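PDB 5J6Q: cell wall binding protein cwp8, which probably attaches to the bacterial cell wall through three CWB2 modules, as a surface protein of the Clostridium difficile S-layer. Local coordinates for residues E427-Q439 against N497-Y510. Numbering follows the deposited sequence.
With SO4 (sulfate ion), chain C.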
loop_
_atom_site.group_PDB
_atom_site.type_symbol
_atom_site.label_atom_id
_atom_site.label_comp_id
_atom_site.label_asym_id
_atom_site.label_seq_id
_atom_site.Cartn_x
_atom_site.Cartn_y
_atom_site.Cartn_z
ATOM N N GLU A 427 -28.052 -21.356 -10.050
ATOM C CA GLU A 427 -27.177 -20.184 -10.319
ATOM C C GLU A 427 -25.683 -20.333 -9.872
ATOM O O GLU A 427 -24.824 -19.814 -10.533
ATOM C CB GLU A 427 -27.758 -18.923 -9.714
ATOM C CG GLU A 427 -27.809 -18.912 -8.208
ATOM C CD GLU A 427 -29.219 -18.711 -7.695
ATOM O OE1 GLU A 427 -30.047 -18.154 -8.451
ATOM O OE2 GLU A 427 -29.500 -19.127 -6.540
ATOM N N ALA A 428 -25.410 -21.015 -8.800
ATOM C CA ALA A 428 -24.065 -21.199 -8.359
ATOM C C ALA A 428 -23.274 -22.091 -9.373
ATOM O O ALA A 428 -22.076 -21.921 -9.376
ATOM C CB ALA A 428 -24.088 -21.868 -7.028
ATOM N N ASP A 429 -23.952 -23.048 -10.168
ATOM C CA ASP A 429 -23.274 -23.873 -11.200
ATOM C C ASP A 429 -23.184 -23.098 -12.471
ATOM O O ASP A 429 -22.218 -23.249 -13.244
ATOM C CB ASP A 429 -24.033 -25.173 -11.577
ATOM C CG ASP A 429 -23.938 -26.241 -10.540
ATOM O OD1 ASP A 429 -22.997 -26.176 -9.669
ATOM O OD2 ASP A 429 -24.765 -27.144 -10.568
ATOM N N ALA A 430 -24.228 -22.320 -12.723
ATOM C CA ALA A 430 -24.374 -21.550 -13.942
ATOM C C ALA A 430 -23.373 -20.456 -14.086
ATOM O O ALA A 430 -22.784 -20.364 -15.156
ATOM C CB ALA A 430 -25.772 -20.980 -14.004
ATOM N N MET A 431 -23.167 -19.614 -13.035
ATOM C CA MET A 431 -22.218 -18.519 -13.002
ATOM C C MET A 431 -20.839 -18.886 -13.529
ATOM O O MET A 431 -20.125 -18.042 -13.990
ATOM C CB MET A 431 -22.022 -18.142 -11.571
ATOM C CG MET A 431 -21.312 -16.928 -11.441
ATOM S SD MET A 431 -22.414 -15.559 -11.944
ATOM C CE MET A 431 -23.772 -15.856 -10.818
ATOM N N SER A 432 -20.479 -20.120 -13.408
ATOM C CA SER A 432 -19.222 -20.639 -13.874
ATOM C C SER A 432 -19.052 -20.598 -15.437
ATOM O O SER A 432 -17.915 -20.551 -15.971
ATOM C CB SER A 432 -19.130 -22.063 -13.327
ATOM O OG SER A 432 -18.577 -22.097 -12.018
ATOM N N ILE A 433 -20.176 -20.570 -16.165
ATOM C CA ILE A 433 -20.155 -20.557 -17.641
ATOM C C ILE A 433 -20.482 -19.176 -18.187
ATOM O O ILE A 433 -20.423 -19.008 -19.386
ATOM C CB ILE A 433 -21.177 -21.686 -18.065
ATOM C CG1 ILE A 433 -20.868 -22.198 -19.478
ATOM C CG2 ILE A 433 -22.621 -21.141 -18.011
ATOM C CD1 ILE A 433 -19.397 -22.609 -19.732
ATOM N N SER A 434 -20.817 -18.140 -17.336
ATOM C CA SER A 434 -21.081 -16.804 -17.872
ATOM C C SER A 434 -19.930 -16.223 -18.708
ATOM O O SER A 434 -20.234 -15.732 -19.770
ATOM C CB SER A 434 -21.426 -15.832 -16.735
ATOM O OG SER A 434 -22.728 -16.180 -16.259
ATOM N N ALA A 435 -18.655 -16.279 -18.268
ATOM C CA ALA A 435 -17.606 -15.650 -19.073
ATOM C C ALA A 435 -17.542 -16.332 -20.453
ATOM O O ALA A 435 -17.504 -15.663 -21.430
ATOM C CB ALA A 435 -16.246 -15.791 -18.382
ATOM N N ARG A 436 -17.519 -17.678 -20.470
ATOM C CA ARG A 436 -17.381 -18.443 -21.706
ATOM C C ARG A 436 -18.511 -18.102 -22.632
ATOM O O ARG A 436 -18.231 -17.868 -23.827
ATOM C CB ARG A 436 -17.340 -19.934 -21.368
ATOM C CG ARG A 436 -17.589 -20.816 -22.545
ATOM C CD ARG A 436 -16.348 -20.692 -23.448
ATOM N NE ARG A 436 -16.473 -21.505 -24.638
ATOM C CZ ARG A 436 -15.430 -21.912 -25.370
ATOM N NH1 ARG A 436 -15.634 -22.653 -26.451
ATOM N NH2 ARG A 436 -14.176 -21.578 -25.025
ATOM N N ALA A 437 -19.762 -18.018 -22.099
ATOM C CA ALA A 437 -20.879 -17.686 -22.944
ATOM C C ALA A 437 -20.778 -16.257 -23.438
ATOM O O ALA A 437 -21.004 -16.035 -24.645
ATOM C CB ALA A 437 -22.176 -17.857 -22.226
ATOM N N ALA A 438 -20.431 -15.289 -22.535
ATOM C CA ALA A 438 -20.295 -13.905 -22.935
ATOM C C ALA A 438 -19.228 -13.836 -24.024
ATOM O O ALA A 438 -19.323 -13.016 -24.911
ATOM C CB ALA A 438 -19.858 -13.016 -21.780
ATOM N N GLN A 439 -18.226 -14.663 -23.915
ATOM C CA GLN A 439 -17.100 -14.640 -24.846
ATOM C C GLN A 439 -17.495 -15.200 -26.271
ATOM O O GLN A 439 -16.698 -15.085 -27.193
ATOM C CB GLN A 439 -15.974 -15.496 -24.279
ATOM C CG GLN A 439 -14.714 -15.380 -25.118
ATOM C CD GLN A 439 -13.645 -16.357 -24.768
ATOM O OE1 GLN A 439 -12.881 -16.831 -25.641
ATOM N NE2 GLN A 439 -13.507 -16.682 -23.519
ATOM N N ASN A 497 -20.606 -30.424 -6.294
ATOM C CA ASN A 497 -20.943 -29.104 -5.729
ATOM C C ASN A 497 -20.458 -28.038 -6.698
ATOM O O ASN A 497 -19.851 -28.341 -7.741
ATOM C CB ASN A 497 -20.347 -28.931 -4.314
ATOM C CG ASN A 497 -18.863 -29.079 -4.275
ATOM O OD1 ASN A 497 -18.150 -28.351 -5.044
ATOM N ND2 ASN A 497 -18.295 -30.075 -3.542
ATOM N N ARG A 498 -20.743 -26.806 -6.369
ATOM C CA ARG A 498 -20.451 -25.686 -7.228
ATOM C C ARG A 498 -18.927 -25.445 -7.500
ATOM O O ARG A 498 -18.616 -24.874 -8.542
ATOM C CB ARG A 498 -21.070 -24.388 -6.596
ATOM C CG ARG A 498 -20.201 -23.841 -5.469
ATOM C CD ARG A 498 -20.957 -22.786 -4.670
ATOM N NE ARG A 498 -22.297 -23.260 -4.245
ATOM C CZ ARG A 498 -23.296 -22.455 -3.859
ATOM N NH1 ARG A 498 -23.143 -21.142 -3.874
ATOM N NH2 ARG A 498 -24.429 -22.966 -3.405
ATOM N N LYS A 499 -18.027 -25.859 -6.566
ATOM C CA LYS A 499 -16.622 -25.683 -6.729
ATOM C C LYS A 499 -16.162 -26.813 -7.755
ATOM O O LYS A 499 -15.325 -26.503 -8.633
ATOM C CB LYS A 499 -15.814 -25.749 -5.432
ATOM C CG LYS A 499 -16.167 -24.575 -4.531
ATOM C CD LYS A 499 -15.671 -24.724 -3.181
ATOM C CE LYS A 499 -14.246 -24.261 -3.162
ATOM N NZ LYS A 499 -14.157 -22.827 -3.392
ATOM N N ASP A 500 -16.704 -28.025 -7.651
ATOM C CA ASP A 500 -16.403 -29.060 -8.640
ATOM C C ASP A 500 -16.954 -28.665 -9.996
ATOM O O ASP A 500 -16.294 -28.871 -10.978
ATOM C CB ASP A 500 -16.926 -30.412 -8.240
ATOM C CG ASP A 500 -16.378 -30.843 -6.936
ATOM O OD1 ASP A 500 -15.146 -30.517 -6.654
ATOM O OD2 ASP A 500 -17.167 -31.434 -6.134
ATOM N N THR A 501 -18.134 -28.088 -10.081
ATOM C CA THR A 501 -18.581 -27.600 -11.415
ATOM C C THR A 501 -17.647 -26.529 -11.986
ATOM O O THR A 501 -17.337 -26.525 -13.203
ATOM C CB THR A 501 -19.955 -27.009 -11.275
ATOM O OG1 THR A 501 -20.823 -28.049 -10.748
ATOM C CG2 THR A 501 -20.492 -26.402 -12.566
ATOM N N ASN A 502 -17.262 -25.559 -11.134
ATOM C CA ASN A 502 -16.372 -24.497 -11.576
ATOM C C ASN A 502 -15.120 -25.163 -12.078
ATOM O O ASN A 502 -14.691 -24.790 -13.201
ATOM C CB ASN A 502 -16.041 -23.539 -10.468
ATOM C CG ASN A 502 -15.256 -22.351 -10.830
ATOM O OD1 ASN A 502 -14.132 -22.137 -10.235
ATOM N ND2 ASN A 502 -15.747 -21.519 -11.691
ATOM N N ALA A 503 -14.518 -26.136 -11.308
ATOM C CA ALA A 503 -13.326 -26.829 -11.830
ATOM C C ALA A 503 -13.611 -27.477 -13.190
ATOM O O ALA A 503 -12.748 -27.352 -14.078
ATOM C CB ALA A 503 -12.768 -27.927 -10.855
ATOM N N LYS A 504 -14.790 -28.194 -13.413
ATOM C CA LYS A 504 -15.015 -28.771 -14.803
ATOM C C LYS A 504 -15.120 -27.758 -15.920
ATOM O O LYS A 504 -14.606 -28.030 -17.026
ATOM C CB LYS A 504 -16.252 -29.694 -14.810
ATOM C CG LYS A 504 -15.937 -30.921 -13.931
ATOM C CD LYS A 504 -17.166 -31.768 -13.533
ATOM C CE LYS A 504 -16.768 -33.260 -13.500
ATOM N NZ LYS A 504 -17.999 -34.102 -13.723
ATOM N N VAL A 505 -15.767 -26.551 -15.687
ATOM C CA VAL A 505 -15.813 -25.537 -16.753
ATOM C C VAL A 505 -14.368 -25.081 -17.098
ATOM O O VAL A 505 -14.000 -24.938 -18.305
ATOM C CB VAL A 505 -16.648 -24.347 -16.191
ATOM C CG1 VAL A 505 -16.571 -23.084 -17.117
ATOM C CG2 VAL A 505 -18.086 -24.774 -16.109
ATOM N N ILE A 506 -13.565 -24.820 -16.031
ATOM C CA ILE A 506 -12.199 -24.372 -16.235
ATOM C C ILE A 506 -11.412 -25.479 -16.991
ATOM O O ILE A 506 -10.676 -25.179 -17.948
ATOM C CB ILE A 506 -11.484 -23.987 -14.904
ATOM C CG1 ILE A 506 -12.006 -22.644 -14.279
ATOM C CG2 ILE A 506 -9.990 -23.832 -15.251
ATOM C CD1 ILE A 506 -11.901 -22.587 -12.672
ATOM N N ASN A 507 -11.611 -26.776 -16.616
ATOM C CA ASN A 507 -10.812 -27.836 -17.288
ATOM C C ASN A 507 -11.179 -27.941 -18.766
ATOM O O ASN A 507 -10.351 -28.226 -19.608
ATOM C CB ASN A 507 -11.082 -29.155 -16.638
ATOM C CG ASN A 507 -10.287 -30.379 -17.128
ATOM O OD1 ASN A 507 -9.041 -30.411 -17.185
ATOM N ND2 ASN A 507 -10.942 -31.466 -17.414
ATOM N N LYS A 508 -12.408 -27.707 -19.059
ATOM C CA LYS A 508 -12.841 -27.866 -20.421
ATOM C C LYS A 508 -12.546 -26.708 -21.339
ATOM O O LYS A 508 -12.145 -26.932 -22.474
ATOM C CB LYS A 508 -14.343 -28.126 -20.465
ATOM C CG LYS A 508 -14.788 -28.343 -21.937
ATOM C CD LYS A 508 -16.334 -28.836 -22.017
ATOM C CE LYS A 508 -16.706 -28.871 -23.491
ATOM N NZ LYS A 508 -17.277 -30.177 -23.858
ATOM N N TYR A 509 -12.681 -25.493 -20.873
ATOM C CA TYR A 509 -12.522 -24.425 -21.807
ATOM C C TYR A 509 -11.331 -23.513 -21.709
ATOM O O TYR A 509 -11.272 -22.646 -22.590
ATOM C CB TYR A 509 -13.706 -23.496 -21.616
ATOM C CG TYR A 509 -15.028 -24.150 -21.972
ATOM C CD1 TYR A 509 -16.003 -24.355 -21.002
ATOM C CD2 TYR A 509 -15.330 -24.496 -23.279
ATOM C CE1 TYR A 509 -17.253 -24.875 -21.327
ATOM C CE2 TYR A 509 -16.589 -24.997 -23.628
ATOM C CZ TYR A 509 -17.543 -25.177 -22.649
ATOM O OH TYR A 509 -18.788 -25.611 -22.977
ATOM N N TYR A 510 -10.417 -23.662 -20.710
ATOM C CA TYR A 510 -9.498 -22.565 -20.584
ATOM C C TYR A 510 -8.062 -22.891 -20.690
ATOM O O TYR A 510 -7.250 -22.085 -20.248
ATOM C CB TYR A 510 -9.785 -21.848 -19.239
ATOM C CG TYR A 510 -11.054 -21.017 -19.346
ATOM C CD1 TYR A 510 -12.250 -21.470 -18.810
ATOM C CD2 TYR A 510 -11.038 -19.786 -19.996
ATOM C CE1 TYR A 510 -13.413 -20.702 -18.928
ATOM C CE2 TYR A 510 -12.178 -19.022 -20.125
ATOM C CZ TYR A 510 -13.388 -19.495 -19.575
ATOM O OH TYR A 510 -14.524 -18.739 -19.701
HETATM S S SO4 C . -23.571 -26.798 -3.589
HETATM O O1 SO4 C . -22.758 -27.269 -2.522
HETATM O O2 SO4 C . -24.249 -27.840 -4.125
HETATM O O3 SO4 C . -22.738 -26.114 -4.624
HETATM O O4 SO4 C . -24.526 -25.846 -3.040
HETATM O O HOH W 1 -19.990 -23.429 -10.321
HETATM O O HOH W 2 -17.034 -19.241 -18.105
HETATM O O HOH W 3 -14.195 -16.174 -20.619
#
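Arg436 reaches Tyr509 with CG anti to the backbone N (chi1 164°) and a bend at chi2, which lays the chain across the tyrosine ring; CG sits over the ring centre, 4.1 Å from the centroid, as a CH-pi contact. The guanidinium continues past the ring edge, its plane turned 29° from the ring, and Tyr509 CD2 lies 3.3 Å above CZ. Ile433 CD1 meets the same ring obliquely, 3.5 Å from Tyr509 CE1, and also touches Val505 CG1.

In the middle of the contact Ser432 faces Asn502. Asn502 ND2 donates to Ser432 OG (2.9 Å), which lies slightly out of the amide plane. That hydroxyl in turn donates to a water held by the carbonyls of Ala428 and Arg498, so one water ties both backbones together. A second water accepts from Arg436 N and donates to Ser432 O, and is also bonded to Tyr510 OH.

At the other end Arg498 has CG wedged between backbone N and carbonyl carbon (chi1 79°), which, with a bend at chi3, brings NE to the same sulfate oxygen, O3, that its backbone N binds. NH2 donates to O4, while NH1 bonds Asp521 O and Asn527 OD1. Ala428 CB sits over one face of the guanidinium, above its centre, 3.3 Å from CZ. The sulfate probably came from the crystallisation liquor; its site is at the start of helix 498-509, where Asn497 OD1 caps Lys499 N and Asp500 N.

The contact joins two successive CWB2 modules. Ala430, Ile433 and Ala437 pack on strand 418-423 of one parallel sheet, with Glu427, Ala430 and Met431 against helix 322-327, while Ala503 and Ile506 lean on helix 556-565 and Asn502 bonds Ile547 O and Leu549 N of strand 547-549.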